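Local coordinates for enoyl-CoA hydratase/isomerase family protein (PDB 3OT6), which belongs to the enoyl-CoA hydratase/isomerase (crotonase-like) family and probably acts on acyl-CoA thioesters, its precise substrate and reaction being unassigned, at residues Val8-His11 with Val16-Leu19; Ala39-Ala44 with Ala87-Ser92. All blocks are in the same frame, centred on the assembly; numbering follows the deposited sequence.

Contact 1: Val8-His11 with Val16-Leu19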
ATOM      1  N   VAL A   8      -0.203   1.418 -14.130  1.00 28.38           N
ATOM      2  CA  VAL A   8      -1.303   1.548 -13.235  1.00 27.91           C
ATOM      3  C   VAL A   8      -2.470   2.030 -14.116  1.00 29.00           C
ATOM      4  O   VAL A   8      -2.499   3.212 -14.497  1.00 28.76           O
ATOM      5  CB  VAL A   8      -0.958   2.564 -12.062  1.00 28.28           C
ATOM      6  CG1 VAL A   8      -2.151   2.858 -11.232  1.00 23.95           C
ATOM      7  CG2 VAL A   8       0.265   2.075 -11.183  1.00 23.12           C
ATOM      8  N   SER A   9      -3.384   1.130 -14.506  1.00 28.41           N
ATOM      9  CA  SER A   9      -4.542   1.568 -15.311  1.00 29.19           C
ATOM     10  C   SER A   9      -5.571   2.330 -14.436  1.00 30.19           C
ATOM     11  O   SER A   9      -5.739   2.027 -13.235  1.00 31.66           O
ATOM     12  CB  SER A   9      -5.209   0.397 -15.988  1.00 28.06           C
ATOM     13  OG  SER A   9      -5.784  -0.408 -14.970  1.00 30.16           O
ATOM     14  N   TYR A  10      -6.248   3.325 -15.002  1.00 30.22           N
ATOM     15  CA  TYR A  10      -7.262   4.039 -14.243  1.00 30.52           C
ATOM     16  C   TYR A  10      -8.644   3.814 -14.832  1.00 31.00           C
ATOM     17  O   TYR A  10      -8.926   4.182 -15.939  1.00 29.76           O
ATOM     18  CB  TYR A  10      -6.923   5.518 -14.246  1.00 30.77           C
ATOM     19  CG  TYR A  10      -7.847   6.406 -13.448  1.00 32.13           C
ATOM     20  CD1 TYR A  10      -7.548   6.748 -12.127  1.00 33.55           C
ATOM     21  CD2 TYR A  10      -9.000   6.954 -14.027  1.00 34.56           C
ATOM     22  CE1 TYR A  10      -8.391   7.571 -11.387  1.00 36.52           C
ATOM     23  CE2 TYR A  10      -9.845   7.782 -13.290  1.00 36.36           C
ATOM     24  CZ  TYR A  10      -9.535   8.073 -11.976  1.00 37.28           C
ATOM     25  OH  TYR A  10     -10.345   8.887 -11.250  1.00 40.15           O
ATOM     26  N   HIS A  11      -9.557   3.265 -14.084  1.00 32.92           N
ATOM     27  CA  HIS A  11     -10.904   3.271 -14.614  1.00 35.36           C
ATOM     28  C   HIS A  11     -11.912   3.816 -13.598  1.00 33.65           C
ATOM     29  O   HIS A  11     -11.964   3.345 -12.504  1.00 33.34           O
ATOM     30  CB  HIS A  11     -11.268   1.884 -15.202  1.00 36.87           C
ATOM     31  CG  HIS A  11     -12.654   1.417 -14.846  1.00 46.88           C
ATOM     32  ND1 HIS A  11     -13.737   1.558 -15.702  1.00 52.96           N
ATOM     33  CD2 HIS A  11     -13.138   0.818 -13.716  1.00 53.93           C
ATOM     34  CE1 HIS A  11     -14.822   1.068 -15.109  1.00 58.77           C
ATOM     35  NE2 HIS A  11     -14.486   0.611 -13.905  1.00 56.90           N
ATOM     36  N   VAL A  16     -16.289   5.188  -8.095  1.00 31.12           N
ATOM     37  CA  VAL A  16     -15.162   4.380  -7.664  1.00 28.87           C
ATOM     38  C   VAL A  16     -14.099   4.371  -8.730  1.00 29.21           C
ATOM     39  O   VAL A  16     -14.390   3.986  -9.866  1.00 29.39           O
ATOM     40  CB  VAL A  16     -15.589   2.947  -7.374  1.00 29.15           C
ATOM     41  CG1 VAL A  16     -14.370   2.116  -7.016  1.00 25.92           C
ATOM     42  CG2 VAL A  16     -16.690   2.884  -6.208  1.00 27.37           C
ATOM     43  N   ALA A  17     -12.870   4.782  -8.389  1.00 28.29           N
ATOM     44  CA  ALA A  17     -11.740   4.716  -9.333  1.00 27.51           C
ATOM     45  C   ALA A  17     -10.873   3.500  -8.983  1.00 28.59           C
ATOM     46  O   ALA A  17     -10.263   3.453  -7.893  1.00 30.24           O
ATOM     47  CB  ALA A  17     -10.908   6.004  -9.297  1.00 26.04           C
ATOM     48  N   THR A  18     -10.852   2.498  -9.867  1.00 28.58           N
ATOM     49  CA  THR A  18     -10.023   1.324  -9.708  1.00 28.03           C
ATOM     50  C   THR A  18      -8.677   1.641 -10.322  1.00 27.95           C
ATOM     51  O   THR A  18      -8.615   2.007 -11.510  1.00 27.63           O
ATOM     52  CB  THR A  18     -10.616   0.101 -10.373  1.00 27.92           C
ATOM     53  OG1 THR A  18     -11.904  -0.176  -9.818  1.00 29.11           O
ATOM     54  CG2 THR A  18      -9.750  -1.104 -10.100  1.00 29.00           C
ATOM     55  N   LEU A  19      -7.615   1.544  -9.491  1.00 27.51           N
ATOM     56  CA  LEU A  19      -6.188   1.657  -9.905  1.00 26.29           C
ATOM     57  C   LEU A  19      -5.604   0.265  -9.938  1.00 26.76           C
ATOM     58  O   LEU A  19      -5.510  -0.424  -8.898  1.00 26.79           O
ATOM     59  CB  LEU A  19      -5.429   2.578  -8.968  1.00 25.90           C
ATOM     60  CG  LEU A  19      -5.670   4.111  -9.180  1.00 26.32           C
ATOM     61  CD1 LEU A  19      -7.143   4.542  -9.117  1.00 27.19           C
ATOM     62  CD2 LEU A  19      -4.877   4.958  -8.256  1.00 21.22           C
TER
HETATM   63  O   HOH W   1      -8.088  -0.073 -13.436  1.00 23.01           O
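Tyr10 and Leu19 face each other as a non-hydrogen-bonded antiparallel pair, and their side chains leave the sheet on the same face, side by side. With CG anti to the backbone N (chi1 -177°), the tyrosine ring leans forward along its own strand and over towards the partner strand, where it spans Leu19 and Ala17. Its CD1 meets Leu19 CD1 at 3.8 Å, while further out CE1 lies 3.6 Å from Ala17 CB; both methyls approach the ring obliquely. Asp47 takes the phenol OH in a hydrogen bond, which gives the polar end a partner. Leu19 also serves Val8, whose CG1 sits 4.0 Å from Leu19 CB, so that one leucine bridges two residues of the first strand.

The next pair, His11 with Thr18, carries two backbone bonds. His11 N reaches Thr18 O at 3.0 Å and nearly straight (171°); the return bond from Thr18 N to His11 O is equally long but more bent. On this other face the threonine OG1 comes near the plane of the imidazole, at its edge. A water supplements the pairing, donating to Thr18 O at 2.9 Å while hydrogen-bonded to Ser9 OG, and thus Thr18 O is gripped by both a backbone amide and a water. Helix 31-46 covers the Tyr10-Leu19 face, and strand 50-54 continues the sheet beyond 16-19. The two strands form the N-terminal antiparallel beta hairpin of the crotonase-like domain, with strand 8-13 at the edge of the sheet within this chain.

Contact 2: Ala39-Ala44 with Ala87-Ser92; sequences AALDQA and ARRMLS
This is a side-chain bridge between two nearly parallel but well separated helices, in which one long arginine from helix 73-91 reaches across to helix 31-46. The axes of the short segments run 14° apart and come no closer than 11.9 Å, too far for close helix packing, so long side chains must fill the distance, and Arg89 provides most of the link. Its CG is turned away from its own backbone N (chi1 168°), and from there the chain stays extended to NE, carrying the guanidinium to the facing helix.

There the flat group is met in two ways. Leu41 CB lies over the centre of one face, 3.6 Å from Arg89 CZ, the two side chains running antiparallel alongside one another. Near the edge, with OD1 tilted somewhat out of the guanidinium plane, Arg89 NH2 forms a salt bridge with Asp42 OD1 at 2.6 Å. The bond is bent, and the planes of carboxylate and guanidinium are turned 44° apart, so the two groups do not form a flat, two-pronged pair; NH2 approaches OD1 from above the carboxylate plane. Further partners fix the guanidinium's rotation: Glu45 forms a second salt bridge with NH2, and the carbonyl of Asn38 accepts from NH1. The shared positive charge probably helps keep both carboxylates ionised.

The apolar supplement is slight, with Leu41 CD1 4.2 Å from CG of the selenomethionine Met90. The preceding residue, Arg88, pairs instead with Asp221 of helix 202-230. What results is an interhelical salt bridge, its guanidinium covered on one face by Leu41 CB, that ties together two helices of the crotonase-like domain.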
ATOM      1  N   ALA A  39       0.076   9.822 -10.890  1.00 23.74           N
ATOM      2  CA  ALA A  39      -0.702  10.381 -11.971  1.00 23.72           C
ATOM      3  C   ALA A  39      -2.108   9.848 -11.814  1.00 24.37           C
ATOM      4  O   ALA A  39      -3.064  10.579 -11.982  1.00 25.10           O
ATOM      5  CB  ALA A  39      -0.135  10.016 -13.329  1.00 21.30           C
ATOM      6  N   ALA A  40      -2.237   8.605 -11.383  1.00 24.68           N
ATOM      7  CA  ALA A  40      -3.562   8.016 -11.243  1.00 24.57           C
ATOM      8  C   ALA A  40      -4.267   8.633 -10.083  1.00 24.41           C
ATOM      9  O   ALA A  40      -5.475   8.632 -10.055  1.00 26.45           O
ATOM     10  CB  ALA A  40      -3.536   6.458 -11.104  1.00 22.92           C
ATOM     11  N   LEU A  41      -3.534   9.144  -9.119  1.00 24.37           N
ATOM     12  CA  LEU A  41      -4.175   9.604  -7.886  1.00 23.83           C
ATOM     13  C   LEU A  41      -4.537  11.025  -8.070  1.00 23.66           C
ATOM     14  O   LEU A  41      -5.493  11.471  -7.483  1.00 23.74           O
ATOM     15  CB  LEU A  41      -3.282   9.436  -6.627  1.00 23.65           C
ATOM     16  CG  LEU A  41      -3.165   8.024  -5.978  1.00 22.32           C
ATOM     17  CD1 LEU A  41      -1.950   7.965  -5.040  1.00 17.84           C
ATOM     18  CD2 LEU A  41      -4.460   7.565  -5.266  1.00 16.87           C
ATOM     19  N   ASP A  42      -3.757  11.734  -8.885  1.00 24.05           N
ATOM     20  CA  ASP A  42      -4.107  13.054  -9.305  1.00 24.54           C
ATOM     21  C   ASP A  42      -5.496  13.036  -9.933  1.00 24.96           C
ATOM     22  O   ASP A  42      -6.328  13.903  -9.630  1.00 24.49           O
ATOM     23  CB  ASP A  42      -3.088  13.592 -10.282  1.00 25.27           C
ATOM     24  CG  ASP A  42      -1.785  13.997  -9.591  1.00 28.18           C
ATOM     25  OD1 ASP A  42      -1.781  14.227  -8.365  1.00 30.51           O
ATOM     26  OD2 ASP A  42      -0.734  14.025 -10.252  1.00 33.00           O
ATOM     27  N   GLN A  43      -5.737  12.029 -10.766  1.00 24.09           N
ATOM     28  CA  GLN A  43      -6.919  11.933 -11.549  1.00 24.45           C
ATOM     29  C   GLN A  43      -8.047  11.606 -10.597  1.00 26.12           C
ATOM     30  O   GLN A  43      -9.123  12.214 -10.688  1.00 26.84           O
ATOM     31  CB  GLN A  43      -6.756  10.845 -12.615  1.00 23.89           C
ATOM     32  CG  GLN A  43      -7.973  10.732 -13.540  1.00 26.63           C
ATOM     33  CD  GLN A  43      -8.324  12.078 -14.228  1.00 30.87           C
ATOM     34  OE1 GLN A  43      -7.453  12.803 -14.702  1.00 30.35           O
ATOM     35  NE2 GLN A  43      -9.606  12.413 -14.237  1.00 32.06           N
ATOM     36  N   ALA A  44      -7.795  10.674  -9.654  1.00 26.41           N
ATOM     37  CA  ALA A  44      -8.786  10.250  -8.655  1.00 25.73           C
ATOM     38  C   ALA A  44      -9.212  11.414  -7.775  1.00 26.30           C
ATOM     39  O   ALA A  44     -10.349  11.458  -7.364  1.00 27.08           O
ATOM     40  CB  ALA A  44      -8.253   9.084  -7.800  1.00 24.13           C
ATOM     41  N   ALA A  87       3.444   6.449   0.048  1.00 21.04           N
ATOM     42  CA  ALA A  87       2.681   5.938   1.209  1.00 21.29           C
ATOM     43  C   ALA A  87       2.068   7.129   2.013  1.00 21.06           C
ATOM     44  O   ALA A  87       0.915   7.088   2.445  1.00 22.53           O
ATOM     45  CB  ALA A  87       3.556   5.010   2.152  1.00 19.81           C
ATOM     46  N   ARG A  88       2.856   8.149   2.256  1.00 20.04           N
ATOM     47  CA  ARG A  88       2.391   9.317   2.949  1.00 21.50           C
ATOM     48  C   ARG A  88       1.245  10.000   2.140  1.00 21.62           C
ATOM     49  O   ARG A  88       0.297  10.524   2.697  1.00 21.80           O
ATOM     50  CB  ARG A  88       3.567  10.269   3.153  1.00 21.44           C
ATOM     51  CG  ARG A  88       3.293  11.312   4.186  1.00 24.02           C
ATOM     52  CD  ARG A  88       3.493  12.638   3.573  1.00 29.95           C
ATOM     53  NE  ARG A  88       3.465  13.738   4.516  1.00 33.49           N
ATOM     54  CZ  ARG A  88       2.465  14.612   4.571  1.00 33.77           C
ATOM     55  NH1 ARG A  88       1.445  14.480   3.723  1.00 35.43           N
ATOM     56  NH2 ARG A  88       2.486  15.590   5.462  1.00 26.40           N
ATOM     57  N   ARG A  89       1.295   9.953   0.824  1.00 21.58           N
ATOM     58  CA  ARG A  89       0.277  10.658   0.075  1.00 21.48           C
ATOM     59  C   ARG A  89      -0.994   9.864   0.188  1.00 21.57           C
ATOM     60  O   ARG A  89      -2.045  10.432   0.368  1.00 22.31           O
ATOM     61  CB  ARG A  89       0.671  10.847  -1.391  1.00 21.92           C
ATOM     62  CG  ARG A  89      -0.474  11.303  -2.230  1.00 24.06           C
ATOM     63  CD  ARG A  89      -0.129  11.364  -3.695  1.00 28.94           C
ATOM     64  NE  ARG A  89      -1.213  12.044  -4.383  1.00 31.22           N
ATOM     65  CZ  ARG A  89      -1.238  12.296  -5.670  1.00 30.17           C
ATOM     66  NH1 ARG A  89      -0.241  11.922  -6.446  1.00 33.26           N
ATOM     67  NH2 ARG A  89      -2.256  12.943  -6.163  1.00 32.05           N
HETATM   68  N   MSE A  90      -0.891   8.538   0.158  1.00 21.03           N
HETATM   69  CA  MSE A  90      -2.079   7.708   0.253  1.00 20.20           C
HETATM   70  C   MSE A  90      -2.768   7.882   1.575  1.00 19.94           C
HETATM   71  O   MSE A  90      -3.989   7.846   1.654  1.00 20.29           O
HETATM   72  CB  MSE A  90      -1.749   6.228   0.041  1.00 19.90           C
HETATM   73  CG  MSE A  90      -1.432   5.890  -1.387  1.00 19.61           C
HETATM   74 SE   MSE A  90      -0.670   4.092  -1.655  1.00 24.08          SE
HETATM   75  CE  MSE A  90      -2.202   2.920  -1.231  1.00 17.73           C
ATOM     76  N   LEU A  91      -1.994   8.037   2.630  1.00 20.61           N
ATOM     77  CA  LEU A  91      -2.575   8.169   3.974  1.00 20.76           C
ATOM     78  C   LEU A  91      -3.140   9.567   4.163  1.00 21.07           C
ATOM     79  O   LEU A  91      -3.894   9.834   5.109  1.00 20.31           O
ATOM     80  CB  LEU A  91      -1.529   7.889   5.031  1.00 21.29           C
ATOM     81  CG  LEU A  91      -1.149   6.407   5.162  1.00 19.74           C
ATOM     82  CD1 LEU A  91       0.214   6.317   5.844  1.00 16.46           C
ATOM     83  CD2 LEU A  91      -2.198   5.769   6.010  1.00 18.90           C
ATOM     84  N   SER A  92      -2.788  10.477   3.261  1.00 21.22           N
ATOM     85  CA  SER A  92      -3.368  11.818   3.400  1.00 22.19           C
ATOM     86  C   SER A  92      -4.341  12.110   2.238  1.00 22.86           C
ATOM     87  O   SER A  92      -4.825  13.212   2.116  1.00 23.60           O
ATOM     88  CB  SER A  92      -2.332  12.904   3.611  1.00 21.11           C
ATOM     89  OG  SER A  92      -1.393  12.836   2.624  1.00 20.85           O
TER

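In the fold
Contacts 1 and 2 lie about 12 Å apart, centre to centre, and follow one another along the chain: the hairpin is complete before helix 31-46, the element joining them, begins. That helix rests on the sheet with one flank and meets helix 73-91 with another. The two contacts touch directly, for Tyr10 OH packs 3.3 Å from Ala44 CA and Leu19 CD2 lies 3.5 Å from Ala40 CB. A layered order thus emerges, from edge hairpin to covering helix to second helix, so that in this chain helix 31-46 links the edge hairpin to helix 73-91.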